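Local structure of Ral guanine nucleotide dissociation stimulator-like 2 (Mus musculus, 4JGW) at residues Ser320-His323 against Ala328-Glu331; Ser120-Trp125 against Ala164-Asn169. The protein probably acts as a guanine nucleotide exchange factor for a small G protein and associates with GTP-bound Rap1A and H-Ras in vitro. All blocks are in the same frame, centred on the assembly; numbering follows the deposited sequence.

Interaction 1. Residues Ser320-His323 against Ala328-Glu331; sequences SPIH and AWGE
The indole of W329 donates a hydrogen bond to the backbone carbonyl of I322, a local side-chain-to-main-chain tie between two short consecutive helices, 320-323 and 326-330. The bond runs from W329 NE1 to I322 O at 2.8 Å. It is bent, with an N-H...O angle of 145°. The oxygen sits near the rim of the indole, slightly out of its plane. Seen from the carbonyl, the donor is tilted 34° from the carbonyl plane. The torsion about CA-CB of W329 sets CG anti to its own carbonyl carbon and beside its backbone N (chi1 -78°). Its CB already points at helix 320-323, and the pyrrole side of the ring leads.

A second carbonyl is close by. H323 O lies 3.7 Å from W329 CD1, set obliquely to the ring. It also accepts a weak hydrogen bond from R326, the first residue of helix 326-330. Both helices belong to the RasGEF (CDC25-homology) domain, a largely helical catalytic module. Here only two residues, 324 and 325, separate one short helix from the next, and the W329 side chain reaches back to the first.

Apolar contact across the pair is thin. The branch methyl I322 CG2 approaches W329 CZ2, on the benzene side of the ring, at 4.3 Å. The end of the I322 side chain leads away, towards V261 and V264 of helix 244-264. H323 adds mainly its backbone, because its CB points away from W329. The indole also meets the ring of F340 and touches L291 of helix 284-303.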
# COMPACT_ATOMS: atom_id res chain seq x y z
N SER A 320 19.70 17.04 9.05
CA SER A 320 20.73 18.07 9.19
C SER A 320 20.58 18.98 10.43
O SER A 320 21.54 19.11 11.19
CB SER A 320 20.85 18.91 7.91
OG SER A 320 21.49 18.19 6.87
N PRO A 321 19.40 19.60 10.63
CA PRO A 321 19.26 20.49 11.79
C PRO A 321 19.29 19.81 13.16
O PRO A 321 19.40 20.49 14.18
CB PRO A 321 17.89 21.16 11.56
CG PRO A 321 17.15 20.22 10.68
CD PRO A 321 18.18 19.59 9.80
N ILE A 322 19.20 18.48 13.19
CA ILE A 322 19.28 17.73 14.45
C ILE A 322 20.64 17.05 14.62
O ILE A 322 21.16 16.95 15.73
CB ILE A 322 18.12 16.70 14.59
CG1 ILE A 322 16.75 17.39 14.44
CG2 ILE A 322 18.21 15.92 15.91
CD1 ILE A 322 16.50 18.57 15.38
N HIS A 323 21.21 16.59 13.50
CA HIS A 323 22.56 16.03 13.48
C HIS A 323 23.60 17.06 13.93
O HIS A 323 24.55 16.73 14.64
CB HIS A 323 22.90 15.50 12.08
CG HIS A 323 24.19 14.75 12.00
ND1 HIS A 323 24.31 13.44 12.43
CD2 HIS A 323 25.40 15.10 11.53
CE1 HIS A 323 25.55 13.03 12.23
NE2 HIS A 323 26.23 14.02 11.69
N ALA A 328 24.32 18.88 22.36
CA ALA A 328 23.19 18.07 22.82
C ALA A 328 23.48 16.58 22.70
O ALA A 328 23.27 15.83 23.65
CB ALA A 328 21.93 18.44 22.05
N TRP A 329 23.98 16.15 21.53
CA TRP A 329 24.38 14.76 21.32
C TRP A 329 25.50 14.35 22.28
O TRP A 329 25.53 13.22 22.75
CB TRP A 329 24.83 14.53 19.87
CG TRP A 329 23.69 14.40 18.88
CD1 TRP A 329 23.36 15.27 17.88
CD2 TRP A 329 22.74 13.33 18.81
NE1 TRP A 329 22.27 14.81 17.19
CE2 TRP A 329 21.87 13.62 17.73
CE3 TRP A 329 22.54 12.15 19.54
CZ2 TRP A 329 20.81 12.78 17.38
CZ3 TRP A 329 21.49 11.31 19.18
CH2 TRP A 329 20.64 11.63 18.11
N GLY A 330 26.40 15.30 22.56
CA GLY A 330 27.49 15.08 23.51
C GLY A 330 27.05 14.84 24.94
O GLY A 330 27.80 14.28 25.74
N GLU A 331 25.83 15.27 25.27
CA GLU A 331 25.25 15.07 26.60
C GLU A 331 24.35 13.82 26.67
O GLU A 331 23.86 13.46 27.75
CB GLU A 331 24.47 16.31 27.05
CG GLU A 331 25.32 17.56 27.30
CD GLU A 331 26.35 17.37 28.41
OE1 GLU A 331 26.06 16.68 29.41
OE2 GLU A 331 27.46 17.93 28.27

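Interaction 2. Residues Ser120-Trp125 against Ala164-Asn169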
# COMPACT_ATOMS: atom_id res chain seq x y z
N SER A 120 -19.35 -13.52 -10.78
CA SER A 120 -18.27 -13.88 -9.85
C SER A 120 -17.13 -12.85 -9.83
O SER A 120 -16.64 -12.49 -8.76
CB SER A 120 -17.74 -15.28 -10.17
OG SER A 120 -16.61 -15.59 -9.37
N VAL A 121 -16.73 -12.40 -11.02
CA VAL A 121 -15.67 -11.39 -11.15
C VAL A 121 -16.09 -10.04 -10.56
O VAL A 121 -15.32 -9.41 -9.84
CB VAL A 121 -15.21 -11.24 -12.63
CG1 VAL A 121 -14.48 -9.92 -12.86
CG2 VAL A 121 -14.33 -12.42 -13.04
N LEU A 122 -17.32 -9.62 -10.87
CA LEU A 122 -17.84 -8.34 -10.38
C LEU A 122 -18.05 -8.35 -8.86
O LEU A 122 -17.86 -7.32 -8.21
CB LEU A 122 -19.13 -7.95 -11.11
CG LEU A 122 -18.99 -7.53 -12.58
CD1 LEU A 122 -20.33 -7.64 -13.30
CD2 LEU A 122 -18.40 -6.13 -12.73
N SER A 123 -18.44 -9.50 -8.31
CA SER A 123 -18.58 -9.64 -6.86
C SER A 123 -17.22 -9.55 -6.17
O SER A 123 -17.08 -8.86 -5.16
CB SER A 123 -19.31 -10.94 -6.49
OG SER A 123 -18.64 -12.08 -6.99
N THR A 124 -16.23 -10.25 -6.71
CA THR A 124 -14.85 -10.18 -6.21
C THR A 124 -14.31 -8.75 -6.29
O THR A 124 -13.73 -8.24 -5.33
CB THR A 124 -13.92 -11.17 -6.95
OG1 THR A 124 -14.39 -12.51 -6.76
CG2 THR A 124 -12.49 -11.08 -6.42
N TRP A 125 -14.52 -8.10 -7.44
CA TRP A 125 -14.12 -6.71 -7.67
C TRP A 125 -14.72 -5.76 -6.64
O TRP A 125 -14.02 -4.94 -6.05
CB TRP A 125 -14.50 -6.28 -9.10
CG TRP A 125 -13.98 -4.94 -9.56
CD1 TRP A 125 -13.14 -4.09 -8.90
CD2 TRP A 125 -14.24 -4.32 -10.83
NE1 TRP A 125 -12.89 -2.98 -9.65
CE2 TRP A 125 -13.55 -3.09 -10.85
CE3 TRP A 125 -15.01 -4.67 -11.95
CZ2 TRP A 125 -13.59 -2.22 -11.94
CZ3 TRP A 125 -15.06 -3.80 -13.03
CH2 TRP A 125 -14.35 -2.59 -13.02
N ALA A 164 -28.72 -11.28 -7.88
CA ALA A 164 -29.65 -10.32 -7.28
C ALA A 164 -28.97 -9.47 -6.22
O ALA A 164 -29.15 -8.25 -6.17
CB ALA A 164 -30.86 -11.04 -6.70
N ASP A 165 -28.17 -10.12 -5.37
CA ASP A 165 -27.42 -9.43 -4.31
C ASP A 165 -26.32 -8.53 -4.86
O ASP A 165 -26.00 -7.50 -4.26
CB ASP A 165 -26.85 -10.44 -3.31
CG ASP A 165 -27.87 -10.90 -2.29
OD1 ASP A 165 -27.79 -10.45 -1.13
OD2 ASP A 165 -28.75 -11.71 -2.66
N LEU A 166 -25.73 -8.92 -5.99
CA LEU A 166 -24.68 -8.15 -6.64
C LEU A 166 -25.18 -6.78 -7.11
O LEU A 166 -24.53 -5.76 -6.87
CB LEU A 166 -24.05 -8.93 -7.81
CG LEU A 166 -22.99 -8.23 -8.67
CD1 LEU A 166 -21.75 -7.85 -7.87
CD2 LEU A 166 -22.60 -9.10 -9.86
N ILE A 167 -26.34 -6.77 -7.76
CA ILE A 167 -26.96 -5.54 -8.25
C ILE A 167 -27.29 -4.61 -7.08
O ILE A 167 -26.98 -3.42 -7.13
CB ILE A 167 -28.23 -5.82 -9.10
CG1 ILE A 167 -27.91 -6.82 -10.22
CG2 ILE A 167 -28.78 -4.52 -9.69
CD1 ILE A 167 -29.13 -7.58 -10.73
N ARG A 168 -27.91 -5.16 -6.04
CA ARG A 168 -28.24 -4.42 -4.82
C ARG A 168 -27.01 -3.79 -4.18
O ARG A 168 -27.04 -2.62 -3.78
CB ARG A 168 -28.96 -5.34 -3.83
CG ARG A 168 -29.31 -4.69 -2.49
CD ARG A 168 -30.09 -5.64 -1.59
NE ARG A 168 -29.30 -6.80 -1.17
CZ ARG A 168 -28.67 -6.91 -0.01
NH1 ARG A 168 -28.71 -5.93 0.88
NH2 ARG A 168 -27.98 -8.02 0.26
N ASN A 169 -25.93 -4.57 -4.09
CA ASN A 169 -24.67 -4.09 -3.52
C ASN A 169 -23.99 -3.03 -4.40
O ASN A 169 -23.36 -2.11 -3.88
CB ASN A 169 -23.72 -5.26 -3.25
CG ASN A 169 -24.17 -6.13 -2.08
OD1 ASN A 169 -24.59 -5.62 -1.04
ND2 ASN A 169 -24.07 -7.44 -2.25
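L166 pushes its two methyls against the backbone and first side-chain carbon of the turn at L122 and S123. Its CG stands anti to the backbone N (chi1 176°), which carries the branched end across to helix 108-128. The two methyls have different nearest partners. L166 CD2 packs on L122 CB at 3.9 Å. L166 CD1 lies over the main chain, 3.7 Å from S123 N and 3.9 Å from L122 C. S123 CB is a little farther, 4.2 Å from L166 CD1. No hydrogen bond crosses between the segments, so the contact is van der Waals only. The CA atoms of S123 and L166 are 6.3 Å apart, so the helices come close at this point. S123 offers only a small side chain here, and its hydroxyl is engaged within its own helix, with I119 O as a partner.

The contact lies in the N-terminal Ras-GEF (REM) region. L166 also touches I119, earlier on helix 108-128. L122 extends beyond it to L144 of helix 138-151 and F93 of helix 89-101. I167 packs on E145 and L148, so helix 164-172 lies against both helix 108-128 and helix 138-151.

The two interactions lie on opposite sides of the chain's centre, with nearest atoms about 43 Å apart. They share no helix. Interaction 2 belongs to the N-terminal Ras-GEF region and interaction 1 to the RasGEF domain. Both are mostly buried, though interaction 1 reaches an exposed residue, H323, and interaction 2 a partly exposed one, S123. Their buried areas are similar, 115 and 123 Å². The chemistry differs. Interaction 1 spans a short turn and is anchored by one polar bond to a main-chain oxygen. Interaction 2 joins segments 39 residues apart in sequence, on two separate helices, and apolar leucine contacts do the work.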